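Local coordinates for protein phosphoserine phosphatase RsbX (Bacillus subtilis, PDB 3W42) that dephosphorylates RsbS as a manganese-binding phosphoserine phosphatase and acts as a negative regulator of sigma-B in the general stress response, at residues Ile24-Ser28 / Ala52-Ala57; Val71-Ile75 / Ser91-Ile95; Ser106-Phe112 / Tyr123-Gly129; Gln171-Ser177 / Tyr193-Gln197; Gln99-Cys105 / Lys139-Tyr145. All coordinates share one frame; numbering follows the deposited sequence. Where two conformers were deposited one is given.

In the fold
The five contacts illustrate how an alpha-beta-beta-alpha sandwich is assembled layer by layer. Contacts 1 and 2 dock two successive helices, 49-65 and 71-81, on the five-stranded sheet, their centres about 18 Å apart; contact 5 closes that sheet at one edge. Contact 2 touches contact 5, centre to centre about 10 Å, through neighbouring strands 88-96 and 101-107. Contact 3 shares strand 101-107 with contact 5 and steps over to the six-stranded sheet, where contact 4 places helix 173-179. Manganese, bound by Asp44, Asp156 and Asp189, lies nearest contact 1: the Asp27 side chain is about 4 Å away and that of Asn109, in contact 3, about 6 Å.

Contact 1: Ile24-Ser28 / Ala52-Ala57; sequences ICGDS and ANESSA
The flat carboxamide of Asn53 uses ND2 to grip Cys25 O at 2.8 Å. That oxygen lies almost within the amide plane, 8° out of it, and the N-H points nearly straight at it. The carbonyl of Gly26 is approached differently, for Ser56 OG donates to Gly26 O over 2.8 Å from well above the carbonyl plane, 57° out. In this phosphatase of the PPM (PP2C) type, with its alpha-beta-beta-alpha sandwich, the two bonds tie the turn leading into edge strand 27-33 to helix 49-65. With CG anti to the backbone N (chi1 -172°), Asn53 brings ND2 to Cys25 O, and Ile24 CG2 rests against Asn53 CB at 3.8 Å, the two side chains crossing roughly perpendicularly. Ser28, modelled in two conformers, brings OG to 2.9 Å from Ser56 OG in the one described. Asp27 leads away from the helix; its side chain lies about 4 Å from the bound manganese, and its OD2 is hydrogen-bonded to Thr192 and Thr155. The contact thus adjoins the metal site through Asp27. Glycine at 26 permits close approach: Ala52 CB sits 3.8 Å from Gly26 CA.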
# COMPACT_ATOMS: atom_id res chain seq x y z
N ILE A 24 -0.32 7.15 -18.87
CA ILE A 24 0.32 7.61 -17.63
C ILE A 24 -0.50 7.11 -16.44
O ILE A 24 -1.63 7.46 -16.26
CB ILE A 24 0.47 9.10 -17.55
CG1 ILE A 24 1.35 9.52 -18.75
CG2 ILE A 24 1.09 9.54 -16.23
CD1 ILE A 24 2.80 8.63 -18.84
N CYS A 25 0.15 6.32 -15.56
CA CYS A 25 -0.51 5.81 -14.33
C CYS A 25 -0.56 6.92 -13.32
O CYS A 25 0.43 7.65 -13.09
CB CYS A 25 0.29 4.64 -13.85
SG CYS A 25 -0.56 3.69 -12.57
N GLY A 26 -1.69 7.06 -12.65
CA GLY A 26 -1.81 7.98 -11.53
C GLY A 26 -1.49 7.38 -10.18
O GLY A 26 -1.40 8.16 -9.22
N ASP A 27 -1.32 6.08 -10.10
CA ASP A 27 -0.95 5.40 -8.89
C ASP A 27 0.57 5.32 -8.81
O ASP A 27 1.25 5.20 -9.83
CB ASP A 27 -1.45 3.96 -8.83
CG ASP A 27 -2.97 3.71 -8.66
OD1 ASP A 27 -3.73 4.67 -8.51
OD2 ASP A 27 -3.32 2.49 -8.71
N SER A 28 1.12 5.27 -7.62
CA SER A 28 2.53 4.97 -7.43
C SER A 28 2.68 4.01 -6.24
O SER A 28 1.78 3.82 -5.41
CB SER A 28 3.41 6.25 -7.34
OG SER A 28 3.39 7.17 -8.40
N ALA A 52 -1.85 13.63 -11.77
CA ALA A 52 -2.02 12.61 -10.70
C ALA A 52 -0.70 11.98 -10.42
O ALA A 52 -0.34 11.79 -9.26
CB ALA A 52 -3.06 11.57 -11.16
N ASN A 53 0.07 11.64 -11.46
CA ASN A 53 1.38 11.03 -11.29
C ASN A 53 2.31 11.92 -10.56
O ASN A 53 3.05 11.46 -9.68
CB ASN A 53 1.94 10.68 -12.68
CG ASN A 53 3.19 9.90 -12.63
OD1 ASN A 53 4.25 10.44 -12.38
ND2 ASN A 53 3.09 8.63 -12.92
N GLU A 54 2.32 13.22 -10.80
CA GLU A 54 3.20 14.10 -10.08
C GLU A 54 2.98 14.00 -8.60
O GLU A 54 3.94 14.01 -7.81
CB GLU A 54 2.91 15.57 -10.55
CG GLU A 54 3.59 16.63 -9.89
CD GLU A 54 3.05 18.07 -10.10
OE1 GLU A 54 1.87 18.37 -9.96
OE2 GLU A 54 3.89 18.96 -10.29
N SER A 55 1.72 13.93 -8.17
CA SER A 55 1.41 13.80 -6.73
C SER A 55 1.80 12.44 -6.20
O SER A 55 2.49 12.38 -5.17
CB SER A 55 -0.06 14.11 -6.48
OG SER A 55 -0.32 15.49 -6.61
N SER A 56 1.38 11.34 -6.79
CA SER A 56 1.73 10.04 -6.25
C SER A 56 3.21 9.75 -6.34
O SER A 56 3.77 9.10 -5.45
CB SER A 56 0.86 8.98 -6.84
OG SER A 56 1.09 8.87 -8.24
N ALA A 57 3.87 10.21 -7.38
CA ALA A 57 5.30 10.02 -7.54
C ALA A 57 6.06 10.78 -6.48
O ALA A 57 7.12 10.30 -6.06
CB ALA A 57 5.77 10.46 -8.93

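Contact 2: Val71-Ile75 / Ser91-Ile95; sequences VESII and SILKI
Ile92 CD1 is the tip around which the helix side of this contact gathers. It lies 3.6 Å from Ile74 CG2 and 3.9 Å from Ile75 CB, and it also approaches the backbone N of Ile75. The setting is a helix-on-sheet layer of the alpha-beta-beta-alpha sandwich, in which helix 71-81 lies on strand 88-96: segments 71-75 and 91-95 run at 148° to each other, their axes 8.8 Å apart at the closest. An extended chain makes the reach possible, since Ile92 carries CD1 anti along its second torsion (chi2 179°) and so delivers the methyl between Ile74 and Ile75. Its other branch, CG2, stays closer to the strand and meets Val71 CG1 at 3.9 Å. The same valine methyl lies along the aliphatic part of Lys94, where the two chains run alongside in opposing senses.

Further out, neighbouring strands complete the floor beneath the helix: Val71 also packs on Thr103 and Cys105 of strand 101-107, while Ile74 touches Ile39 of strand 37-45. Glu72, directed away from the strand, hydrogen-bonds through OE1 to Thr140 OG1. Lys94, modelled in two conformers, bends at its last two torsions, and while its NZ hydrogen-bonds to Ala67 O, its CD stays 3.7 Å from Val71 CG1.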
# COMPACT_ATOMS: atom_id res chain seq x y z
N VAL A 71 6.30 6.43 10.46
CA VAL A 71 5.28 6.59 9.41
C VAL A 71 4.57 7.92 9.41
O VAL A 71 4.30 8.50 8.39
CB VAL A 71 4.29 5.42 9.33
CG1 VAL A 71 4.98 4.11 8.89
CG2 VAL A 71 3.56 5.20 10.69
N GLU A 72 4.29 8.46 10.60
CA GLU A 72 3.60 9.71 10.70
C GLU A 72 4.50 10.86 10.24
O GLU A 72 4.02 11.84 9.66
CB GLU A 72 3.05 9.97 12.13
CG GLU A 72 2.12 11.01 12.24
CD GLU A 72 1.25 10.93 13.55
OE1 GLU A 72 0.81 9.78 14.06
OE2 GLU A 72 1.01 12.08 13.97
N SER A 73 5.79 10.79 10.54
CA SER A 73 6.71 11.77 9.98
C SER A 73 6.78 11.75 8.47
O SER A 73 6.76 12.79 7.82
CB SER A 73 8.09 11.53 10.53
OG SER A 73 9.01 12.50 10.03
N ILE A 74 6.83 10.55 7.93
CA ILE A 74 6.92 10.40 6.49
C ILE A 74 5.64 10.97 5.84
O ILE A 74 5.68 11.73 4.86
CB ILE A 74 7.14 8.94 6.04
CG1 ILE A 74 8.44 8.40 6.65
CG2 ILE A 74 7.13 8.88 4.51
CD1 ILE A 74 8.64 6.92 6.39
N ILE A 75 4.46 10.60 6.39
CA ILE A 75 3.22 11.03 5.77
C ILE A 75 3.06 12.54 5.83
O ILE A 75 2.49 13.12 4.92
CB ILE A 75 2.01 10.25 6.33
CG1 ILE A 75 0.91 10.24 5.23
CG2 ILE A 75 1.55 10.80 7.61
CD1 ILE A 75 -0.28 9.28 5.62
N SER A 91 -1.09 5.37 1.74
CA SER A 91 -0.89 4.50 2.87
C SER A 91 0.54 4.14 2.97
O SER A 91 1.21 3.84 1.96
CB SER A 91 -1.70 3.24 2.72
OG SER A 91 -3.09 3.60 2.66
N ILE A 92 1.09 4.17 4.20
CA ILE A 92 2.49 3.90 4.47
C ILE A 92 2.59 2.86 5.58
O ILE A 92 1.96 2.99 6.63
CB ILE A 92 3.25 5.15 4.90
CG1 ILE A 92 3.11 6.23 3.80
CG2 ILE A 92 4.76 4.86 5.04
CD1 ILE A 92 3.83 7.57 4.16
N LEU A 93 3.36 1.79 5.33
CA LEU A 93 3.54 0.66 6.22
C LEU A 93 5.02 0.45 6.47
O LEU A 93 5.81 0.36 5.52
CB LEU A 93 2.95 -0.58 5.57
CG LEU A 93 3.12 -1.91 6.30
CD1 LEU A 93 2.39 -1.92 7.64
CD2 LEU A 93 2.66 -3.07 5.45
N LYS A 94 5.41 0.29 7.72
CA LYS A 94 6.75 -0.14 8.11
C LYS A 94 6.64 -1.40 8.94
O LYS A 94 5.71 -1.56 9.73
CB LYS A 94 7.49 0.95 8.87
CG LYS A 94 8.03 2.09 7.98
CD LYS A 94 8.58 3.28 8.76
CE LYS A 94 9.77 2.92 9.66
NZ LYS A 94 11.01 2.75 8.95
N ILE A 95 7.60 -2.30 8.77
CA ILE A 95 7.65 -3.57 9.50
C ILE A 95 9.03 -3.76 10.05
O ILE A 95 10.01 -3.65 9.34
CB ILE A 95 7.22 -4.76 8.65
CG1 ILE A 95 5.90 -4.52 7.95
CG2 ILE A 95 7.26 -6.00 9.53
CD1 ILE A 95 5.41 -5.66 7.02

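Contact 3: Ser106-Phe112 / Tyr123-Gly129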
# COMPACT_ATOMS: atom_id res chain seq x y z
N SER A 106 -2.26 6.25 7.24
CA SER A 106 -2.95 6.41 5.97
C SER A 106 -3.87 7.61 6.01
O SER A 106 -4.45 7.92 7.07
CB SER A 106 -3.73 5.13 5.74
OG SER A 106 -4.52 5.17 4.57
N VAL A 107 -4.07 8.23 4.84
CA VAL A 107 -5.18 9.17 4.64
C VAL A 107 -5.79 8.85 3.27
O VAL A 107 -5.07 8.82 2.28
CB VAL A 107 -4.75 10.64 4.69
CG1 VAL A 107 -5.92 11.56 4.38
CG2 VAL A 107 -4.14 10.97 6.09
N GLY A 108 -7.10 8.63 3.25
CA GLY A 108 -7.78 8.38 2.01
C GLY A 108 -8.19 6.96 1.82
O GLY A 108 -8.45 6.23 2.77
N ASN A 109 -8.35 6.56 0.55
CA ASN A 109 -9.04 5.35 0.17
C ASN A 109 -8.12 4.24 -0.31
O ASN A 109 -8.62 3.26 -0.88
CB ASN A 109 -10.14 5.66 -0.85
CG ASN A 109 -9.57 6.01 -2.20
OD1 ASN A 109 -8.36 6.27 -2.33
ND2 ASN A 109 -10.45 6.00 -3.19
N VAL A 110 -6.84 4.31 -0.02
CA VAL A 110 -5.96 3.20 -0.23
C VAL A 110 -6.07 2.29 0.97
O VAL A 110 -5.93 2.74 2.13
CB VAL A 110 -4.46 3.70 -0.43
CG1 VAL A 110 -3.52 2.52 -0.64
CG2 VAL A 110 -4.38 4.67 -1.59
N ARG A 111 -6.43 1.04 0.76
CA ARG A 111 -6.82 0.13 1.83
C ARG A 111 -5.70 -0.82 2.21
O ARG A 111 -4.88 -1.19 1.38
CB ARG A 111 -8.02 -0.67 1.41
CG ARG A 111 -9.29 0.16 0.96
CD ARG A 111 -9.69 1.17 1.94
NE ARG A 111 -10.15 0.61 3.20
CZ ARG A 111 -11.38 0.16 3.46
NH1 ARG A 111 -12.35 0.35 2.54
NH2 ARG A 111 -11.66 -0.39 4.64
N PHE A 112 -5.69 -1.22 3.47
CA PHE A 112 -4.74 -2.15 4.02
C PHE A 112 -5.50 -3.18 4.82
O PHE A 112 -6.35 -2.85 5.66
CB PHE A 112 -3.75 -1.42 4.95
CG PHE A 112 -2.80 -2.27 5.74
CD1 PHE A 112 -2.05 -3.30 5.18
CD2 PHE A 112 -2.54 -1.98 7.08
CE1 PHE A 112 -1.12 -3.99 5.93
CE2 PHE A 112 -1.63 -2.66 7.84
CZ PHE A 112 -0.90 -3.69 7.27
N TYR A 123 -8.06 -4.38 9.63
CA TYR A 123 -8.75 -3.94 8.43
C TYR A 123 -9.37 -2.58 8.76
O TYR A 123 -10.60 -2.43 8.88
CB TYR A 123 -9.81 -4.94 7.97
CG TYR A 123 -10.33 -4.71 6.54
CD1 TYR A 123 -10.09 -3.60 5.73
CD2 TYR A 123 -11.04 -5.76 6.00
CE1 TYR A 123 -10.66 -3.58 4.39
CE2 TYR A 123 -11.60 -5.75 4.72
CZ TYR A 123 -11.39 -4.63 3.93
OH TYR A 123 -11.85 -4.49 2.61
N PRO A 124 -8.54 -1.56 8.88
CA PRO A 124 -9.04 -0.27 9.22
C PRO A 124 -10.00 0.31 8.19
O PRO A 124 -9.80 0.12 7.00
CB PRO A 124 -7.78 0.61 9.39
CG PRO A 124 -6.79 -0.08 8.56
CD PRO A 124 -7.07 -1.54 8.72
N LEU A 125 -10.95 1.10 8.64
CA LEU A 125 -11.77 1.86 7.73
C LEU A 125 -10.94 2.93 7.09
O LEU A 125 -9.96 3.44 7.63
CB LEU A 125 -12.89 2.55 8.49
CG LEU A 125 -13.92 1.59 9.05
CD1 LEU A 125 -14.99 2.48 9.69
CD2 LEU A 125 -14.44 0.63 7.91
N PRO A 126 -11.34 3.35 5.86
CA PRO A 126 -10.62 4.44 5.18
C PRO A 126 -10.79 5.74 5.93
O PRO A 126 -11.88 5.99 6.46
CB PRO A 126 -11.24 4.44 3.78
CG PRO A 126 -12.65 3.99 4.00
CD PRO A 126 -12.58 3.02 5.14
N ILE A 127 -9.78 6.56 6.00
CA ILE A 127 -9.80 7.90 6.56
C ILE A 127 -10.30 8.85 5.45
O ILE A 127 -9.72 8.88 4.36
CB ILE A 127 -8.38 8.25 7.09
CG1 ILE A 127 -7.95 7.29 8.23
CG2 ILE A 127 -8.30 9.70 7.43
CD1 ILE A 127 -8.64 7.54 9.56
N SER A 128 -11.29 9.67 5.72
CA SER A 128 -11.82 10.59 4.72
C SER A 128 -10.82 11.59 4.31
O SER A 128 -9.89 11.96 5.01
CB SER A 128 -13.11 11.25 5.24
OG SER A 128 -12.83 12.00 6.43
N GLY A 129 -11.04 12.09 3.09
CA GLY A 129 -10.22 13.13 2.53
C GLY A 129 -8.99 12.57 1.80
O GLY A 129 -8.99 11.51 1.26
O HOH W 1 -7.04 5.85 5.19
O HOH W 2 -7.89 0.22 4.99
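Arg111 folds back on itself to lay its guanidinium against the loop 123-129. Bends at the second and third torsions (chi2 -52°, chi3 -65°) swing the group round, so that Pro126 CD sits over the centre of one face, 3.5 Å from Arg111 CZ. NH2 donates to Pro124 O over 3.0 Å, with that oxygen tilted somewhat from the guanidinium plane. The same NH2 comes within 3.4 Å of Tyr123 CE1; this approach is oblique, the two planes lying 46° apart. A water at the guanidinium edge accepts from Arg111 NE and from Phe112 N and donates to Pro124 O. The carbonyl of Pro124 is thus held twice, and the rotation of the arginine is fixed by a ring on one face together with polar partners.

Toward the other end, the Pro126 ring sets CB 3.5 Å from Gly108 O, and Gly108 N makes a weak, bent bond to Ile127 O. A second water joins Gly108 O and Ile127 N, and it also bonds to Ser106 OG. Val107 keeps CG1 near Gly129 C at 4.1 Å.

Segment 106-112 crosses between the two sheets of the PPM-type alpha-beta-beta-alpha sandwich, and the loop lies alongside. Asn109 ND2 hydrogen-bonds to Asp156 OD2 of the manganese site. Tyr123 leans on helix 163-169, and Phe112 reaches strands 150-154 and 88-96.

Contact 4: Gln171-Ser177 / Tyr193-Gln197; sequences QSVEEIS and YILGQ
Segments 173-177 and 193-197 lie at 140°, nearer antiparallel than parallel in sense, with axes 8.4 Å apart at the closest point; the nearest alpha carbons belong to Val173 and Leu195. The helix begins with Ser172 as its N-cap, whose OG accepts from Glu175 N in a capping bond and in turn donates to Glu175 OE1 at 2.7 Å. This exchange ties down the first turn, just where Val173 drops toward the strand.

Leu195 is the side chain that meets the helix on the broadest front. Its two methyls divide the work: CD2 packs on Ile176 CG2 at 3.5 Å, whereas CD1 lies against the helix backbone, 3.5 Å from both Val173 O and Ser177 N. Val173 CG1 presses on Leu195 CB at 3.8 Å and then on the chain at Gln197 N, 3.6 Å away. The extended side chain of Gln197, modelled in two conformers, lies along the start of the helix, with NE2 3.6 Å from Ser172 CA. In the sandwich of this PPM-type phosphatase, the pairing is the helical layer on the six-stranded sheet, the counterpart of the helices that cover the other one. Leu13 of the adjoining strand 10-17 also supports Val173 and Ser177, and Ile152 of strand 150-154 touches Leu195.

A polar link sits further along. Ser177 OG and Tyr193 OH are hydrogen-bonded at 2.7 Å, the serine oxygen lying in the plane of the phenol at its edge; either hydroxyl could donate. A chi1 of 59° stands the Tyr193 ring up to meet the helix, while it stacks on Tyr15. A water donates to Ser177 O and bonds Tyr193 OH as well.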
# COMPACT_ATOMS: atom_id res chain seq x y z
N GLN A 171 -1.58 -19.54 -0.26
CA GLN A 171 -0.41 -20.02 0.41
C GLN A 171 0.84 -19.29 0.12
O GLN A 171 1.88 -19.61 0.67
CB GLN A 171 -0.18 -21.54 0.12
CG GLN A 171 -1.24 -22.46 0.58
CD GLN A 171 -0.80 -23.92 0.40
OE1 GLN A 171 -0.07 -24.44 1.29
NE2 GLN A 171 -1.18 -24.54 -0.65
N SER A 172 0.77 -18.33 -0.83
CA SER A 172 1.93 -17.55 -1.23
C SER A 172 1.39 -16.26 -1.84
O SER A 172 0.23 -16.20 -2.27
CB SER A 172 2.72 -18.34 -2.26
OG SER A 172 2.01 -18.46 -3.47
N VAL A 173 2.25 -15.28 -2.02
CA VAL A 173 1.82 -14.06 -2.64
C VAL A 173 1.47 -14.29 -4.14
O VAL A 173 0.56 -13.66 -4.66
CB VAL A 173 2.76 -12.89 -2.45
CG1 VAL A 173 2.83 -12.50 -0.96
CG2 VAL A 173 4.18 -13.13 -2.99
N GLU A 174 2.18 -15.18 -4.83
CA GLU A 174 1.82 -15.48 -6.21
C GLU A 174 0.42 -16.04 -6.28
O GLU A 174 -0.38 -15.71 -7.16
CB GLU A 174 2.82 -16.47 -6.83
CG GLU A 174 2.48 -16.95 -8.21
CD GLU A 174 3.61 -17.78 -8.80
OE1 GLU A 174 4.79 -17.31 -8.79
OE2 GLU A 174 3.40 -18.91 -9.21
N GLU A 175 0.12 -16.98 -5.41
CA GLU A 175 -1.23 -17.57 -5.34
C GLU A 175 -2.28 -16.55 -5.04
O GLU A 175 -3.35 -16.55 -5.66
CB GLU A 175 -1.34 -18.77 -4.42
CG GLU A 175 -0.62 -19.98 -4.95
CD GLU A 175 -0.32 -21.07 -4.04
OE1 GLU A 175 0.55 -20.77 -3.18
OE2 GLU A 175 -0.55 -22.23 -4.35
N ILE A 176 -2.05 -15.65 -4.10
CA ILE A 176 -3.04 -14.64 -3.78
C ILE A 176 -3.21 -13.72 -5.00
O ILE A 176 -4.34 -13.34 -5.31
CB ILE A 176 -2.62 -13.82 -2.52
CG1 ILE A 176 -2.56 -14.73 -1.25
CG2 ILE A 176 -3.69 -12.74 -2.26
CD1 ILE A 176 -1.78 -14.16 -0.09
N SER A 177 -2.13 -13.33 -5.62
CA SER A 177 -2.25 -12.48 -6.81
C SER A 177 -3.11 -13.16 -7.90
O SER A 177 -4.03 -12.59 -8.48
CB SER A 177 -0.87 -12.13 -7.33
OG SER A 177 -0.97 -11.23 -8.42
N TYR A 193 -1.54 -3.02 -6.25
CA TYR A 193 -1.56 -3.65 -4.94
C TYR A 193 -0.20 -4.18 -4.60
O TYR A 193 0.60 -4.53 -5.46
CB TYR A 193 -2.66 -4.75 -4.81
CG TYR A 193 -2.60 -5.91 -5.75
CD1 TYR A 193 -1.75 -6.98 -5.55
CD2 TYR A 193 -3.45 -5.97 -6.83
CE1 TYR A 193 -1.77 -8.07 -6.43
CE2 TYR A 193 -3.48 -7.06 -7.67
CZ TYR A 193 -2.65 -8.09 -7.48
OH TYR A 193 -2.71 -9.17 -8.36
N ILE A 194 0.06 -4.26 -3.29
CA ILE A 194 1.23 -4.89 -2.72
C ILE A 194 0.73 -6.00 -1.82
O ILE A 194 -0.07 -5.76 -0.94
CB ILE A 194 2.10 -3.92 -1.93
CG1 ILE A 194 2.60 -2.75 -2.76
CG2 ILE A 194 3.25 -4.67 -1.24
CD1 ILE A 194 3.49 -1.75 -2.02
N LEU A 195 1.21 -7.21 -2.04
CA LEU A 195 0.95 -8.36 -1.21
C LEU A 195 2.19 -8.70 -0.40
O LEU A 195 3.32 -8.67 -0.94
CB LEU A 195 0.66 -9.57 -2.06
CG LEU A 195 -0.68 -9.51 -2.80
CD1 LEU A 195 -0.85 -10.56 -3.83
CD2 LEU A 195 -1.86 -9.79 -1.62
N GLY A 196 2.02 -9.16 0.83
CA GLY A 196 3.09 -9.70 1.62
C GLY A 196 2.65 -10.93 2.39
O GLY A 196 1.53 -11.05 2.84
N GLN A 197 3.59 -11.85 2.53
CA GLN A 197 3.47 -13.04 3.37
C GLN A 197 4.64 -12.99 4.33
O GLN A 197 5.80 -12.99 3.90
CB GLN A 197 3.44 -14.32 2.54
CG GLN A 197 3.45 -15.56 3.41
CD GLN A 197 3.30 -16.80 2.58
OE1 GLN A 197 2.45 -17.65 2.93
NE2 GLN A 197 4.07 -16.95 1.57
O HOH W 3 -4.13 -10.62 -10.36

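Contact 5: Gln99-Cys105 / Lys139-Tyr145; sequences QRQFTYC and KTHTATY
Strands 101-105 and 140-144 run antiparallel at 166°, with paired backbone bonds at Phe102-Ala143 and Tyr104-His141 and a further one from Tyr145 N to Arg100 O. Phe102 stands on the same face as Ala143 and His141, and its chi1 of 73° turns the ring toward the partner strand. There CE2 meets Ala143 CB at 3.8 Å and CE1 approaches the edge of the His141 ring, 3.6 Å from CD2. The two rings are oblique, their planes 37° apart. Another aromatic contact forms at the strand end, where Arg100 lays CB over the centre of the Tyr145 ring, 3.6 Å from its centroid, as a CH-pi contact; its guanidinium stands nearly perpendicular to the ring and NE forms a salt bridge with the C-terminal carboxylate of Ser199.

On the other face Thr103 CG2 lies beside Thr142 OG1 at 3.5 Å. Nearby, Gln101 OE1 reaches Thr142 CG2 at 3.6 Å, and a water bridges that amide oxygen to Thr144 OG1.

Arg100 and Gln101, both facing Asn96, fit a G1 beta bulge where the chain turns from strand 88-96. The pairing itself adds 140-144 as the outermost strand of the five-stranded sheet of the PP2C-type sandwich.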
# COMPACT_ATOMS: atom_id res chain seq x y z
N GLN A 99 11.05 -7.85 15.82
CA GLN A 99 10.02 -7.62 16.78
C GLN A 99 8.69 -8.14 16.28
O GLN A 99 7.68 -8.11 17.03
CB GLN A 99 9.89 -6.15 17.08
CG GLN A 99 11.07 -5.56 17.74
CD GLN A 99 10.86 -4.11 18.22
OE1 GLN A 99 9.74 -3.49 18.21
NE2 GLN A 99 11.93 -3.56 18.70
N ARG A 100 8.55 -8.53 15.01
CA ARG A 100 7.25 -8.77 14.34
C ARG A 100 6.30 -7.64 14.68
O ARG A 100 5.17 -7.87 15.09
CB ARG A 100 6.67 -10.15 14.59
CG ARG A 100 7.50 -11.27 13.98
CD ARG A 100 6.70 -12.56 13.88
NE ARG A 100 7.38 -13.65 13.20
CZ ARG A 100 8.20 -14.50 13.77
NH1 ARG A 100 8.44 -14.41 15.10
NH2 ARG A 100 8.78 -15.43 13.08
N GLN A 101 6.73 -6.41 14.44
CA GLN A 101 5.91 -5.24 14.74
C GLN A 101 5.69 -4.46 13.43
O GLN A 101 6.62 -4.26 12.67
CB GLN A 101 6.57 -4.36 15.76
CG GLN A 101 5.59 -3.26 16.27
CD GLN A 101 6.14 -2.47 17.43
OE1 GLN A 101 5.66 -2.62 18.60
NE2 GLN A 101 7.10 -1.59 17.15
N PHE A 102 4.47 -3.99 13.21
CA PHE A 102 4.23 -3.07 12.13
C PHE A 102 3.68 -1.78 12.61
O PHE A 102 3.03 -1.70 13.67
CB PHE A 102 3.33 -3.73 11.04
CG PHE A 102 1.90 -3.90 11.39
CD1 PHE A 102 0.97 -2.92 11.16
CD2 PHE A 102 1.47 -5.09 11.98
CE1 PHE A 102 -0.31 -3.08 11.43
CE2 PHE A 102 0.11 -5.30 12.26
CZ PHE A 102 -0.75 -4.28 11.92
N THR A 103 3.90 -0.73 11.81
CA THR A 103 3.35 0.57 12.07
C THR A 103 2.71 1.04 10.71
O THR A 103 3.25 0.79 9.63
CB THR A 103 4.36 1.55 12.54
OG1 THR A 103 5.52 1.56 11.71
CG2 THR A 103 4.76 1.31 14.00
N TYR A 104 1.59 1.71 10.80
CA TYR A 104 0.78 2.05 9.64
C TYR A 104 0.12 3.37 9.80
O TYR A 104 -0.48 3.67 10.86
CB TYR A 104 -0.31 0.94 9.45
CG TYR A 104 -1.22 1.17 8.28
CD1 TYR A 104 -0.73 1.00 6.97
CD2 TYR A 104 -2.52 1.62 8.45
CE1 TYR A 104 -1.58 1.20 5.88
CE2 TYR A 104 -3.36 1.85 7.35
CZ TYR A 104 -2.86 1.63 6.07
OH TYR A 104 -3.63 1.84 4.96
N CYS A 105 0.15 4.20 8.76
CA CYS A 105 -0.53 5.47 8.75
C CYS A 105 -1.04 5.71 7.35
O CYS A 105 -0.33 5.47 6.37
CB CYS A 105 0.35 6.58 9.22
SG CYS A 105 -0.42 8.17 9.49
N LYS A 139 -3.61 9.25 12.32
CA LYS A 139 -3.80 8.11 13.20
C LYS A 139 -2.69 7.10 12.84
O LYS A 139 -2.57 6.75 11.67
CB LYS A 139 -5.23 7.56 13.02
CG LYS A 139 -5.51 6.28 13.54
CD LYS A 139 -5.32 6.28 15.03
CE LYS A 139 -5.64 4.89 15.61
NZ LYS A 139 -5.58 4.85 17.10
N THR A 140 -1.82 6.76 13.72
CA THR A 140 -0.87 5.72 13.48
C THR A 140 -1.24 4.50 14.25
O THR A 140 -1.49 4.56 15.48
CB THR A 140 0.54 6.20 13.84
OG1 THR A 140 0.88 7.28 12.99
CG2 THR A 140 1.55 5.01 13.69
N HIS A 141 -1.22 3.35 13.61
CA HIS A 141 -1.46 2.04 14.27
C HIS A 141 -0.14 1.35 14.45
O HIS A 141 0.70 1.31 13.55
CB HIS A 141 -2.37 1.13 13.42
CG HIS A 141 -2.81 -0.18 14.06
ND1 HIS A 141 -3.83 -0.21 14.97
CD2 HIS A 141 -2.42 -1.47 13.88
CE1 HIS A 141 -4.04 -1.46 15.35
NE2 HIS A 141 -3.22 -2.25 14.69
N THR A 142 0.05 0.79 15.62
CA THR A 142 1.23 -0.02 15.96
C THR A 142 0.74 -1.34 16.52
O THR A 142 -0.03 -1.33 17.45
CB THR A 142 2.10 0.72 17.06
OG1 THR A 142 2.43 2.02 16.58
CG2 THR A 142 3.33 -0.08 17.43
N ALA A 143 1.19 -2.47 15.98
CA ALA A 143 0.76 -3.75 16.44
C ALA A 143 1.81 -4.80 16.15
O ALA A 143 2.62 -4.68 15.27
CB ALA A 143 -0.58 -4.12 15.84
N THR A 144 1.69 -5.92 16.86
CA THR A 144 2.49 -7.12 16.61
C THR A 144 1.73 -8.01 15.65
O THR A 144 0.53 -8.17 15.77
CB THR A 144 2.71 -7.82 17.97
OG1 THR A 144 3.37 -6.87 18.82
CG2 THR A 144 3.54 -9.08 17.89
N TYR A 145 2.40 -8.65 14.73
CA TYR A 145 1.83 -9.66 13.86
C TYR A 145 2.39 -11.02 14.28
O TYR A 145 3.48 -11.15 14.76
CB TYR A 145 2.05 -9.39 12.35
CG TYR A 145 3.48 -9.46 11.92
CD1 TYR A 145 4.06 -10.64 11.50
CD2 TYR A 145 4.26 -8.32 11.90
CE1 TYR A 145 5.34 -10.71 11.09
CE2 TYR A 145 5.63 -8.40 11.51
CZ TYR A 145 6.15 -9.56 11.08
OH TYR A 145 7.46 -9.59 10.66
O HOH W 4 6.07 -6.31 18.23
O HOH W 5 3.21 -3.89 19.18